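Local coordinates for surface glycoprotein (Trypanosoma brucei, PDB 5KLH) that is a transmembrane surface antigen of procyclic, insect-stage trypanosomes whose bilobed ectodomain, the part in this structure, is a putative sensor, at residues A[159-164]-A[203-208]; A[79-84]-A[167-172]. One frame throughout, in Å; residues are numbered along the deposited sequence.

Interaction 1: A[159-164]-A[203-208]; sequences YLVAAS and YSEGDP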
loop_
_atom_site.group_PDB
_atom_site.type_symbol
_atom_site.label_atom_id
_atom_site.label_comp_id
_atom_site.label_asym_id
_atom_site.label_seq_id
_atom_site.Cartn_x
_atom_site.Cartn_y
_atom_site.Cartn_z
ATOM N N TYR A 159 -3.232 -3.846 5.437
ATOM C CA TYR A 159 -4.201 -4.210 4.396
ATOM C C TYR A 159 -3.823 -5.514 3.731
ATOM O O TYR A 159 -2.719 -5.627 3.194
ATOM C CB TYR A 159 -4.276 -3.125 3.319
ATOM C CG TYR A 159 -4.649 -1.751 3.806
ATOM C CD1 TYR A 159 -3.715 -0.941 4.451
ATOM C CD2 TYR A 159 -5.914 -1.242 3.581
ATOM C CE1 TYR A 159 -4.054 0.333 4.876
ATOM C CE2 TYR A 159 -6.258 0.033 4.000
ATOM C CZ TYR A 159 -5.317 0.810 4.644
ATOM O OH TYR A 159 -5.647 2.079 5.054
ATOM N N LEU A 160 -4.732 -6.488 3.727
ATOM C CA LEU A 160 -4.453 -7.787 3.131
ATOM C C LEU A 160 -5.444 -8.039 2.014
ATOM O O LEU A 160 -6.535 -7.469 2.031
ATOM C CB LEU A 160 -4.535 -8.897 4.185
ATOM C CG LEU A 160 -3.642 -8.706 5.409
ATOM C CD1 LEU A 160 -3.899 -9.776 6.474
ATOM C CD2 LEU A 160 -2.190 -8.753 4.982
ATOM N N VAL A 161 -5.063 -8.868 1.044
ATOM C CA VAL A 161 -5.936 -9.141 -0.099
ATOM C C VAL A 161 -6.068 -10.631 -0.381
ATOM O O VAL A 161 -5.074 -11.373 -0.408
ATOM C CB VAL A 161 -5.423 -8.407 -1.372
ATOM C CG1 VAL A 161 -6.394 -8.555 -2.528
ATOM C CG2 VAL A 161 -5.211 -6.929 -1.091
ATOM N N ALA A 162 -7.310 -11.063 -0.573
ATOM C CA ALA A 162 -7.590 -12.438 -0.998
ATOM C C ALA A 162 -8.103 -12.466 -2.428
ATOM O O ALA A 162 -8.840 -11.577 -2.847
ATOM C CB ALA A 162 -8.610 -13.095 -0.069
ATOM N N ALA A 163 -7.717 -13.508 -3.155
ATOM C CA ALA A 163 -8.157 -13.768 -4.527
ATOM C C ALA A 163 -9.011 -15.028 -4.596
ATOM O O ALA A 163 -8.809 -15.964 -3.819
ATOM C CB ALA A 163 -6.962 -13.924 -5.439
ATOM N N SER A 164 -9.947 -15.065 -5.533
ATOM C CA SER A 164 -10.687 -16.303 -5.786
ATOM C C SER A 164 -9.745 -17.443 -6.146
ATOM O O SER A 164 -8.763 -17.246 -6.859
ATOM C CB SER A 164 -11.696 -16.114 -6.917
ATOM O OG SER A 164 -12.627 -15.109 -6.594
ATOM N N TYR A 203 -9.425 -7.396 2.119
ATOM C CA TYR A 203 -10.222 -7.125 0.921
ATOM C C TYR A 203 -10.194 -8.291 -0.038
ATOM O O TYR A 203 -9.267 -9.127 -0.005
ATOM C CB TYR A 203 -9.694 -5.891 0.180
ATOM C CG TYR A 203 -9.940 -4.605 0.913
ATOM C CD1 TYR A 203 -9.085 -4.191 1.915
ATOM C CD2 TYR A 203 -11.039 -3.806 0.603
ATOM C CE1 TYR A 203 -9.323 -3.001 2.612
ATOM C CE2 TYR A 203 -11.283 -2.628 1.284
ATOM C CZ TYR A 203 -10.420 -2.233 2.290
ATOM O OH TYR A 203 -10.651 -1.057 2.985
ATOM N N SER A 204 -11.170 -8.327 -0.939
ATOM C CA SER A 204 -11.063 -9.211 -2.093
ATOM C C SER A 204 -10.401 -8.436 -3.234
ATOM O O SER A 204 -10.501 -7.209 -3.289
ATOM C CB SER A 204 -12.433 -9.763 -2.516
ATOM O OG SER A 204 -13.270 -8.748 -3.052
ATOM N N GLU A 205 -9.697 -9.155 -4.106
ATOM C CA GLU A 205 -8.993 -8.551 -5.233
ATOM C C GLU A 205 -9.856 -7.642 -6.084
ATOM O O GLU A 205 -9.379 -6.629 -6.584
ATOM C CB GLU A 205 -8.397 -9.633 -6.156
ATOM C CG GLU A 205 -7.107 -10.214 -5.697
ATOM C CD GLU A 205 -6.448 -11.063 -6.774
ATOM O OE1 GLU A 205 -7.165 -11.625 -7.647
ATOM O OE2 GLU A 205 -5.215 -11.200 -6.720
ATOM N N GLY A 206 -11.110 -8.027 -6.302
ATOM C CA GLY A 206 -11.966 -7.233 -7.167
ATOM C C GLY A 206 -12.668 -6.071 -6.482
ATOM O O GLY A 206 -13.541 -5.435 -7.086
ATOM N N ASP A 207 -12.296 -5.766 -5.240
ATOM C CA ASP A 207 -12.968 -4.660 -4.540
ATOM C C ASP A 207 -12.742 -3.326 -5.226
ATOM O O ASP A 207 -11.649 -3.048 -5.698
ATOM C CB ASP A 207 -12.494 -4.557 -3.093
ATOM C CG ASP A 207 -13.445 -3.753 -2.248
ATOM O OD1 ASP A 207 -14.369 -4.376 -1.695
ATOM O OD2 ASP A 207 -13.257 -2.512 -2.132
ATOM N N PRO A 208 -13.775 -2.471 -5.264
ATOM C CA PRO A 208 -13.582 -1.160 -5.886
ATOM C C PRO A 208 -12.537 -0.303 -5.167
ATOM O O PRO A 208 -11.962 0.602 -5.772
ATOM C CB PRO A 208 -14.975 -0.531 -5.780
ATOM C CG PRO A 208 -15.904 -1.711 -5.880
ATOM C CD PRO A 208 -15.203 -2.762 -5.027
HETATM O O HOH W 1 -9.775 -12.876 -7.494
#

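Interaction 2: A[79-84]-A[167-172]; sequences INTVAP and KGEYRE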
loop_
_atom_site.group_PDB
_atom_site.type_symbol
_atom_site.label_atom_id
_atom_site.label_comp_id
_atom_site.label_asym_id
_atom_site.label_seq_id
_atom_site.Cartn_x
_atom_site.Cartn_y
_atom_site.Cartn_z
ATOM N N ILE A 79 -10.378 -16.783 8.248
ATOM C CA ILE A 79 -11.629 -16.213 7.781
ATOM C C ILE A 79 -12.375 -17.256 6.969
ATOM O O ILE A 79 -11.792 -17.909 6.099
ATOM C CB ILE A 79 -11.370 -14.961 6.935
ATOM C CG1 ILE A 79 -10.714 -13.882 7.806
ATOM C CG2 ILE A 79 -12.662 -14.432 6.311
ATOM C CD1 ILE A 79 -11.663 -13.284 8.885
ATOM N N ASN A 80 -13.652 -17.431 7.286
ATOM C CA ASN A 80 -14.533 -18.340 6.559
ATOM C C ASN A 80 -14.420 -18.110 5.051
ATOM O O ASN A 80 -14.528 -16.973 4.589
ATOM C CB ASN A 80 -15.977 -18.141 7.050
ATOM C CG ASN A 80 -16.952 -19.107 6.428
ATOM O OD1 ASN A 80 -16.711 -20.315 6.389
ATOM N ND2 ASN A 80 -18.072 -18.581 5.940
ATOM N N THR A 81 -14.166 -19.201 4.320
ATOM C CA THR A 81 -14.024 -19.279 2.859
ATOM C C THR A 81 -12.672 -18.773 2.336
ATOM O O THR A 81 -12.420 -18.839 1.141
ATOM C CB THR A 81 -15.180 -18.527 2.076
ATOM O OG1 THR A 81 -14.994 -17.102 2.107
ATOM C CG2 THR A 81 -16.559 -18.891 2.625
ATOM N N VAL A 82 -11.795 -18.310 3.226
ATOM C CA VAL A 82 -10.445 -17.918 2.821
ATOM C C VAL A 82 -9.418 -18.927 3.338
ATOM O O VAL A 82 -9.312 -19.138 4.548
ATOM C CB VAL A 82 -10.091 -16.491 3.353
ATOM C CG1 VAL A 82 -8.728 -16.050 2.843
ATOM C CG2 VAL A 82 -11.151 -15.488 2.924
ATOM N N ALA A 83 -8.677 -19.575 2.439
ATOM C CA ALA A 83 -7.627 -20.496 2.883
ATOM C C ALA A 83 -6.721 -19.796 3.888
ATOM O O ALA A 83 -6.191 -18.733 3.591
ATOM C CB ALA A 83 -6.806 -21.003 1.710
ATOM N N PRO A 84 -6.555 -20.381 5.088
ATOM C CA PRO A 84 -5.781 -19.675 6.109
ATOM C C PRO A 84 -4.378 -19.294 5.648
ATOM O O PRO A 84 -3.723 -20.023 4.885
ATOM C CB PRO A 84 -5.717 -20.683 7.257
ATOM C CG PRO A 84 -6.952 -21.515 7.078
ATOM C CD PRO A 84 -7.143 -21.632 5.602
ATOM N N LYS A 167 -12.460 -22.384 -7.288
ATOM C CA LYS A 167 -13.482 -23.255 -6.717
ATOM C C LYS A 167 -14.497 -22.573 -5.797
ATOM O O LYS A 167 -15.100 -23.237 -4.951
ATOM C CB LYS A 167 -12.794 -24.387 -5.943
ATOM C CG LYS A 167 -11.686 -25.094 -6.699
ATOM C CD LYS A 167 -10.941 -26.060 -5.790
ATOM C CE LYS A 167 -10.106 -25.318 -4.761
ATOM N NZ LYS A 167 -9.451 -26.240 -3.794
ATOM N N GLY A 168 -14.688 -21.264 -5.937
ATOM C CA GLY A 168 -15.715 -20.584 -5.164
ATOM C C GLY A 168 -15.313 -20.123 -3.772
ATOM O O GLY A 168 -16.141 -19.605 -3.004
ATOM N N GLU A 169 -14.043 -20.314 -3.442
ATOM C CA GLU A 169 -13.495 -19.787 -2.204
ATOM C C GLU A 169 -12.315 -18.867 -2.520
ATOM O O GLU A 169 -12.188 -18.388 -3.659
ATOM C CB GLU A 169 -13.125 -20.941 -1.268
ATOM C CG GLU A 169 -14.380 -21.750 -0.902
ATOM C CD GLU A 169 -14.268 -22.518 0.406
ATOM O OE1 GLU A 169 -13.253 -23.216 0.603
ATOM O OE2 GLU A 169 -15.216 -22.426 1.224
ATOM N N TYR A 170 -11.495 -18.581 -1.511
ATOM C CA TYR A 170 -10.442 -17.568 -1.624
ATOM C C TYR A 170 -9.122 -18.039 -1.012
ATOM O O TYR A 170 -9.100 -18.986 -0.220
ATOM C CB TYR A 170 -10.883 -16.259 -0.943
ATOM C CG TYR A 170 -12.154 -15.668 -1.504
ATOM C CD1 TYR A 170 -13.395 -16.091 -1.048
ATOM C CD2 TYR A 170 -12.110 -14.695 -2.494
ATOM C CE1 TYR A 170 -14.555 -15.565 -1.559
ATOM C CE2 TYR A 170 -13.265 -14.159 -3.014
ATOM C CZ TYR A 170 -14.486 -14.599 -2.540
ATOM O OH TYR A 170 -15.653 -14.079 -3.045
ATOM N N ARG A 171 -8.030 -17.375 -1.404
ATOM C CA ARG A 171 -6.686 -17.646 -0.885
ATOM C C ARG A 171 -5.932 -16.329 -0.942
ATOM O O ARG A 171 -6.394 -15.405 -1.618
ATOM C CB ARG A 171 -5.978 -18.720 -1.713
ATOM C CG ARG A 171 -5.772 -18.278 -3.144
ATOM C CD ARG A 171 -5.214 -19.392 -3.998
ATOM N NE ARG A 171 -5.511 -19.128 -5.399
ATOM C CZ ARG A 171 -5.459 -20.042 -6.360
ATOM N NH1 ARG A 171 -5.114 -21.290 -6.077
ATOM N NH2 ARG A 171 -5.759 -19.703 -7.603
ATOM N N GLU A 172 -4.793 -16.213 -0.257
ATOM C CA GLU A 172 -4.097 -14.932 -0.322
ATOM C C GLU A 172 -3.727 -14.602 -1.754
ATOM O O GLU A 172 -3.243 -15.470 -2.508
ATOM C CB GLU A 172 -2.829 -14.875 0.537
ATOM C CG GLU A 172 -2.333 -13.409 0.595
ATOM C CD GLU A 172 -1.062 -13.147 1.386
ATOM O OE1 GLU A 172 -0.336 -14.096 1.771
ATOM O OE2 GLU A 172 -0.781 -11.943 1.597
HETATM O O HOH W 2 -4.520 -18.304 1.477
#

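Interaction 1: A[159-164]-A[203-208]
Tyr159 and Tyr203 turn CG to the same side of their backbones, opposite the carbonyl carbon (chi1 -58° and -70°), and this sets the two rings side by side on one face of a parallel pair of strands in the large mixed sheet. They meet at CD2 of Tyr159 and CE1 of Tyr203, 4.0 Å apart; the CE1 lies at the edge of the Tyr159 ring, near its plane. Aromatic residues suit this buried face: Phe209 stacks on the Tyr203 ring, and Gln201 accepts a hydrogen bond from its hydroxyl. In the parallel pattern Tyr203 straddles Val161. Its N donates to Leu160 O at 2.9 Å, and its O receives Ala162 N at 2.8 Å in a nearly straight bond. Glu205 N then reaches Ala162 O at 2.9 Å, as the chain enters a type I turn from Ser204 to Asp207. Asp207 ends that turn as N-cap of helix 208-215, its carboxylate accepting from Phe209 N. Val161 holds CG1 opposite its backbone N (chi1 -174°), 3.6 Å from Glu205 CG; its beta-branched side chain suits an extended strand and packs on Ile210 of the helix. The Glu205 carboxylate presses tightly on small Ala163, OE1 3.2 Å from Ala163 CB. It is gripped twice: OE2 bonds to Ser173 OG, and OE1 accepts from a water, 2.9 Å away, that also takes the N-H of Ser164.

Interaction 2: A[79-84]-A[167-172]
Tyr170 presses its side chain against the type II turn of Ile79 to Val82, which joins strands 72-79 and 85-100 of the sheet, and a single backbone bridge to Val82 docks the two segments. Its CG lies opposite the carbonyl carbon (chi1 -58°), which places the ring beside Thr81. Tyr170 CB lies 3.7 Å from Thr81 O and 4.0 Å from Val82 CG2, the Val82 and Tyr170 side chains running obliquely across one another. Further out, CG passes Thr81 O, and CD1 comes within 3.6 Å of that oxygen, which lies at the ring edge in its plane. CD1 and then CE1 run beside Thr81 OG1, the nearer at 3.7 Å, as both side chains point the same way. Beyond the two segments the ring meets Trp29 edge-to-face and the side chain touches Pro25, so a large flat group suits this place. Thr81 O thus meets Tyr170 twice, at the ring edge and at the backbone N-H, which it accepts at 2.8 Å in a bent bond (140°). Thr81 itself holds the positive-phi third position of the turn, a place glycine usually favours. The other bridge bond, from Ala83 N to Tyr170 O at 2.8 Å, is almost straight (173°). One water links Ala83 O to Glu172 N. At the exposed side of the contact, the extended Glu169 side chain crosses Thr81, its CB 3.3 Å from Thr81 O.

The two contacts lie about 11 Å apart, centre to centre, and share one sheet. Strand 145-164 has strand 197-204 on one edge and 170-172 on the other, and Ala163 N probably donates to Arg171 O at 2.8 Å, so interaction 1 adjoins interaction 2 directly. Interaction 1 is largely buried: it continues a parallel strand pair inside the fold and leads into a helix, with aromatic packing on one face. Interaction 2 sits at the surface, a single bridge from a turn to a short strand, with charged Glu169 and Arg171 at its solvent side. Each adds a water bridge, to a carboxylate in the first and a backbone carbonyl in the second.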